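Local structure of tapirin (Caldicellulosiruptor hydrothermalis, 6N2C) at residues Asp469-Asp474 against Val487-Asn492; Val516-Gly521 against Leu535-Ser540. The protein probably binds cellulose through its C-terminal beta-helix domain, helping the thermophilic bacterium adhere to plant biomass, and carries a zinc ion. All coordinates share one frame; numbering follows the deposited sequence. Where two conformers were deposited one is given.

Contact 1: Asp469-Asp474 against Val487-Asn492; sequences DNIVED and VSTGQN
A single carboxylate oxygen of Asp474 takes two hydrogen bonds from one residue, Thr489, which offers both its backbone N-H and its hydroxyl. Thr489 N stands 2.8 Å from Asp474 OD1 in a nearly straight bond (168° at the hydrogen) that meets the oxygen almost end-on. The hydroxyl comes to the same oxygen from the syn side, with Thr489 OG1 3.0 Å from Asp474 OD1 and 27° out of the carboxylate plane. Thr489 manages this because its OG1 sits between the backbone N and the carbonyl carbon (chi1 57°), which brings hydroxyl and N-H to the same acceptor. Aspartate suits the place: its short side chain ends just where the chain of Val487-Asn492 leaves its strand. A water lies between Asp474 OD2 and Ser488 OG and accepts from Asn492 N at 2.9 Å. Ser488 OG also receives Gly490 N at 3.0 Å, an ST turn, and bonds to Asp495 in the following helix. Gly490 fits the turn because, with a positive phi, a side chain would press on the carbonyl before it.

The other half of the contact is greasy. Ile471 lays CG2 against the carbonyl of Ser488, 3.6 Å from Ser488 O, and its CG1 meets Val487 CG1 at 4.0 Å; aliphatic side chains suit this buried place, where Leu559 and Leu563 of helix 557-565 also pack on Val487. The methyl CG2 of Thr489 turns to the backbone of Val472 and Glu473, 3.7 Å from Glu473 N. Together these contacts clamp a loop onto the end of strand 483-488, where an ST turn leads from the last strand at this end of a parallel beta-helix toward helix 494-500.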
loop_
_atom_site.group_PDB
_atom_site.type_symbol
_atom_site.label_atom_id
_atom_site.label_comp_id
_atom_site.label_asym_id
_atom_site.label_seq_id
_atom_site.Cartn_x
_atom_site.Cartn_y
_atom_site.Cartn_z
ATOM N N ASP A 469 -22.070 -11.150 -13.406
ATOM C CA ASP A 469 -23.261 -12.013 -13.440
ATOM C C ASP A 469 -24.216 -11.651 -14.538
ATOM O O ASP A 469 -25.170 -12.430 -14.768
ATOM C CB ASP A 469 -23.982 -11.999 -12.091
ATOM C CG ASP A 469 -23.251 -12.826 -11.015
ATOM O OD1 ASP A 469 -22.333 -13.618 -11.316
ATOM O OD2 ASP A 469 -23.660 -12.735 -9.868
ATOM N N ASN A 470 -24.026 -10.499 -15.222
ATOM C CA ASN A 470 -24.819 -10.119 -16.356
ATOM C C ASN A 470 -24.318 -10.799 -17.638
ATOM O O ASN A 470 -24.854 -10.505 -18.705
ATOM C CB ASN A 470 -24.960 -8.624 -16.507
ATOM C CG ASN A 470 -25.872 -8.046 -15.467
ATOM O OD1 ASN A 470 -26.643 -8.822 -14.822
ATOM N ND2 ASN A 470 -25.915 -6.715 -15.342
ATOM N N ILE A 471 -23.292 -11.654 -17.561
ATOM C CA ILE A 471 -22.887 -12.455 -18.695
ATOM C C ILE A 471 -23.807 -13.699 -18.691
ATOM O O ILE A 471 -23.592 -14.603 -17.875
ATOM C CB ILE A 471 -21.423 -12.911 -18.610
ATOM C CG1 ILE A 471 -20.450 -11.733 -18.557
ATOM C CG2 ILE A 471 -21.083 -13.824 -19.729
ATOM C CD1 ILE A 471 -19.109 -12.144 -18.095
ATOM N N VAL A 472 -24.815 -13.704 -19.592
ATOM C CA VAL A 472 -25.779 -14.834 -19.706
ATOM C C VAL A 472 -25.620 -15.577 -21.014
ATOM O O VAL A 472 -26.309 -16.559 -21.245
ATOM C CB VAL A 472 -27.230 -14.338 -19.466
ATOM C CG1 VAL A 472 -27.306 -13.702 -18.097
ATOM C CG2 VAL A 472 -27.688 -13.350 -20.539
ATOM N N GLU A 473 -24.737 -15.076 -21.894
ATOM C CA GLU A 473 -24.424 -15.687 -23.190
ATOM C C GLU A 473 -22.946 -15.568 -23.430
ATOM O O GLU A 473 -22.300 -14.632 -22.926
ATOM C CB GLU A 473 -25.199 -14.978 -24.347
ATOM C CG GLU A 473 -24.644 -13.659 -24.899
ATOM C CD GLU A 473 -25.387 -13.146 -26.160
ATOM O OE1 GLU A 473 -26.409 -13.802 -26.569
ATOM O OE2 GLU A 473 -24.956 -12.104 -26.754
ATOM N N ASP A 474 -22.393 -16.483 -24.213
ATOM C CA ASP A 474 -21.052 -16.296 -24.700
ATOM C C ASP A 474 -21.028 -15.348 -25.926
ATOM O O ASP A 474 -22.005 -15.321 -26.739
ATOM C CB ASP A 474 -20.433 -17.620 -25.154
ATOM C CG ASP A 474 -20.229 -18.601 -24.025
ATOM O OD1 ASP A 474 -20.267 -18.228 -22.815
ATOM O OD2 ASP A 474 -19.965 -19.774 -24.344
ATOM N N VAL A 487 -16.114 -13.196 -24.314
ATOM C CA VAL A 487 -17.026 -12.939 -23.226
ATOM C C VAL A 487 -17.620 -14.322 -22.947
ATOM O O VAL A 487 -18.250 -14.863 -23.846
ATOM C CB VAL A 487 -18.132 -11.901 -23.491
ATOM C CG1 VAL A 487 -18.856 -11.520 -22.188
ATOM C CG2 VAL A 487 -17.540 -10.580 -24.081
ATOM N N SER A 488 -17.326 -14.855 -21.726
ATOM C CA SER A 488 -17.599 -16.245 -21.428
ATOM C C SER A 488 -18.445 -16.424 -20.200
ATOM O O SER A 488 -18.175 -15.800 -19.184
ATOM C CB SER A 488 -16.313 -16.994 -21.270
ATOM O OG SER A 488 -16.568 -18.420 -21.070
ATOM N N THR A 489 -19.443 -17.334 -20.299
ATOM C CA THR A 489 -20.238 -17.740 -19.140
ATOM C C THR A 489 -19.420 -18.717 -18.305
ATOM O O THR A 489 -19.803 -18.984 -17.141
ATOM C CB THR A 489 -21.569 -18.425 -19.531
ATOM O OG1 THR A 489 -21.255 -19.543 -20.351
ATOM C CG2 THR A 489 -22.515 -17.519 -20.262
ATOM N N GLY A 490 -18.328 -19.271 -18.818
ATOM C CA GLY A 490 -17.556 -20.244 -18.105
ATOM C C GLY A 490 -18.084 -21.685 -18.234
ATOM O O GLY A 490 -17.557 -22.567 -17.620
ATOM N N GLN A 491 -19.107 -21.920 -19.031
ATOM C CA GLN A 491 -19.623 -23.290 -19.189
ATOM C C GLN A 491 -18.620 -24.138 -19.965
ATOM O O GLN A 491 -18.356 -25.291 -19.581
ATOM C CB GLN A 491 -20.984 -23.274 -19.864
ATOM C CG GLN A 491 -22.041 -22.633 -18.977
ATOM C CD GLN A 491 -23.240 -22.107 -19.746
ATOM O OE1 GLN A 491 -23.604 -22.641 -20.807
ATOM N NE2 GLN A 491 -23.870 -21.074 -19.211
ATOM N N ASN A 492 -17.978 -23.556 -20.980
ATOM C CA ASN A 492 -16.955 -24.314 -21.740
ATOM C C ASN A 492 -15.553 -24.012 -21.182
ATOM O O ASN A 492 -14.950 -22.953 -21.374
ATOM C CB ASN A 492 -17.077 -24.013 -23.227
ATOM C CG ASN A 492 -16.097 -24.821 -24.102
ATOM O OD1 ASN A 492 -15.033 -25.288 -23.655
ATOM N ND2 ASN A 492 -16.450 -24.941 -25.382
HETATM O O HOH W 1 -18.595 -20.866 -21.699
#

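Contact 2: Val516-Gly521 against Leu535-Ser540; sequences VITKSG and LIANGS
Ile517 and Ile536 lie side by side and point the same way, their CG2 methyls 4.0 Å apart, on one face of two parallel strands in register. On the other face Val516 meets Leu535, whose CD2 is 4.0 Å from Val516 CB, and Thr518 rests its CG2 methyl by the small Ala537. Beta-branched residues suit such extended chains, and aliphatic ones the buried faces: Phe189 and Ile466 pack on Ile536, while Ile522 touches Val516, Leu535 and Ala537. This is the tight part. Its backbones are joined by hydrogen bonds from Ile536 N to Val516 O, from Thr518 N to Ile536 O at 2.8 Å and from Asn538 N to Thr518 O.

Beyond Thr518 and Ala537 both chains turn off the strands, and the contact becomes polar and more open. Ser520 O accepts Gly539 N at 2.9 Å, but the donor stands 59° out of the carbonyl plane, unlike the strand bonds. Here two glycines meet closely, Gly521 CA 3.6 Å from Gly539 CA; a side chain on either would run into the opposite backbone. With chi1 at 69°, Ser520 OG lies between its own N and carbonyl carbon and reaches forward to donate to Gly521 O, 2.6 Å away, in the carbonyl plane on a lone pair. Asn538 lays its CB 3.3 Å from Lys519 O, while its ND2 gives a hydrogen to a water that in turn donates to that carbonyl. Asn538 OD1 goes to Ser191, so this more solvent-accessible corner is also held by another loop. Matching strands stacked in register, followed by a corner where consecutive turns of the coil bend alike, are typical of a right-handed parallel beta-helix.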
loop_
_atom_site.group_PDB
_atom_site.type_symbol
_atom_site.label_atom_id
_atom_site.label_comp_id
_atom_site.label_asym_id
_atom_site.label_seq_id
_atom_site.Cartn_x
_atom_site.Cartn_y
_atom_site.Cartn_z
ATOM N N VAL A 516 -10.256 -10.890 -22.421
ATOM C CA VAL A 516 -11.072 -11.929 -21.774
ATOM C C VAL A 516 -11.915 -11.368 -20.668
ATOM O O VAL A 516 -11.408 -10.707 -19.755
ATOM C CB VAL A 516 -10.198 -13.095 -21.294
ATOM C CG1 VAL A 516 -11.084 -14.176 -20.707
ATOM C CG2 VAL A 516 -9.399 -13.675 -22.397
ATOM N N ILE A 517 -13.241 -11.589 -20.735
ATOM C CA ILE A 517 -14.148 -11.182 -19.706
ATOM C C ILE A 517 -14.998 -12.399 -19.358
ATOM O O ILE A 517 -15.769 -12.841 -20.251
ATOM C CB ILE A 517 -15.042 -10.031 -20.121
ATOM C CG1 ILE A 517 -14.211 -8.788 -20.557
ATOM C CG2 ILE A 517 -15.937 -9.632 -18.917
ATOM C CD1 ILE A 517 -13.890 -8.807 -22.052
ATOM N N THR A 518 -14.908 -12.911 -18.136
ATOM C CA THR A 518 -15.489 -14.266 -17.916
ATOM C C THR A 518 -16.031 -14.470 -16.551
ATOM O O THR A 518 -15.612 -13.799 -15.597
ATOM C CB THR A 518 -14.474 -15.348 -18.176
ATOM O OG1 THR A 518 -15.095 -16.653 -17.969
ATOM C CG2 THR A 518 -13.258 -15.275 -17.286
ATOM N N LYS A 519 -17.153 -15.220 -16.472
ATOM C CA LYS A 519 -17.697 -15.609 -15.170
ATOM C C LYS A 519 -16.892 -16.700 -14.499
ATOM O O LYS A 519 -17.055 -16.946 -13.307
ATOM C CB LYS A 519 -19.098 -16.140 -15.319
ATOM C CG LYS A 519 -20.123 -15.145 -15.648
ATOM C CD LYS A 519 -21.581 -15.505 -15.134
ATOM C CE LYS A 519 -22.171 -16.661 -15.881
ATOM N NZ LYS A 519 -23.686 -16.694 -15.800
ATOM N N SER A 520 -16.039 -17.391 -15.212
ATOM C CA SER A 520 -15.090 -18.374 -14.675
ATOM C C SER A 520 -13.884 -17.647 -14.077
ATOM O O SER A 520 -13.842 -16.403 -14.063
ATOM C CB SER A 520 -14.618 -19.402 -15.767
ATOM O OG SER A 520 -13.783 -18.824 -16.790
ATOM N N GLY A 521 -12.922 -18.426 -13.606
ATOM C CA GLY A 521 -11.571 -17.898 -13.466
ATOM C C GLY A 521 -10.831 -17.920 -14.786
ATOM O O GLY A 521 -11.402 -18.298 -15.801
ATOM N N LEU A 535 -7.667 -8.790 -18.797
ATOM C CA LEU A 535 -8.165 -10.060 -18.240
ATOM C C LEU A 535 -9.053 -9.749 -17.050
ATOM O O LEU A 535 -8.574 -9.133 -16.065
ATOM C CB LEU A 535 -7.018 -10.964 -17.826
ATOM C CG LEU A 535 -5.989 -11.358 -18.865
ATOM C CD1 LEU A 535 -4.794 -12.088 -18.197
ATOM C CD2 LEU A 535 -6.533 -12.123 -20.042
ATOM N N ILE A 536 -10.347 -10.140 -17.171
ATOM C CA ILE A 536 -11.436 -9.756 -16.217
ATOM C C ILE A 536 -12.132 -11.053 -15.920
ATOM O O ILE A 536 -12.712 -11.681 -16.837
ATOM C CB ILE A 536 -12.380 -8.717 -16.789
ATOM C CG1 ILE A 536 -11.572 -7.409 -17.004
ATOM C CG2 ILE A 536 -13.554 -8.500 -15.846
ATOM C CD1 ILE A 536 -12.335 -6.315 -17.672
ATOM N N ALA A 537 -12.086 -11.418 -14.642
ATOM C CA ALA A 537 -12.632 -12.738 -14.207
ATOM C C ALA A 537 -13.394 -12.656 -12.933
ATOM O O ALA A 537 -13.086 -11.910 -11.989
ATOM C CB ALA A 537 -11.524 -13.773 -14.127
ATOM N N ASN A 538 -14.513 -13.418 -12.898
ATOM C CA ASN A 538 -15.250 -13.514 -11.609
ATOM C C ASN A 538 -14.553 -14.506 -10.705
ATOM O O ASN A 538 -14.609 -14.341 -9.479
ATOM C CB ASN A 538 -16.647 -13.999 -11.893
ATOM C CG ASN A 538 -17.659 -13.472 -10.919
ATOM O OD1 ASN A 538 -17.675 -12.280 -10.549
ATOM N ND2 ASN A 538 -18.637 -14.328 -10.635
ATOM N N GLY A 539 -13.882 -15.525 -11.264
ATOM C CA GLY A 539 -13.051 -16.393 -10.497
ATOM C C GLY A 539 -11.653 -15.850 -10.436
ATOM O O GLY A 539 -11.404 -14.734 -10.876
ATOM N N SER A 540 -10.753 -16.617 -9.866
ATOM C CA SER A 540 -9.389 -16.176 -9.716
ATOM C C SER A 540 -8.633 -16.076 -11.033
ATOM O O SER A 540 -8.841 -16.878 -11.952
ATOM C CB SER A 540 -8.563 -17.104 -8.800
ATOM O OG SER A 540 -9.060 -16.986 -7.480
HETATM O O HOH W 2 -19.670 -16.636 -11.440
#

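Both contacts belong to the same end of the beta-helix, their centres about 10 Å apart, and meet directly: strands 483-488 and 513-518 are neighbours, with Ser488 N near Ile517 O and Ser488 O near Lys519 N. Contact 2 joins successive coils inside the stack, so regular main-chain bonds and side chains of matching, mostly aliphatic kind predominate, with all its strand residues buried. Contact 1 sits further out, where 483-488 is the edge strand and a loop rather than another coil lies against it; its grip comes from one carboxylate, a bridging water and a small apolar patch. Lys519 NZ, reaching to Ile471 O, ties the corner of contact 2 to the loop of contact 1.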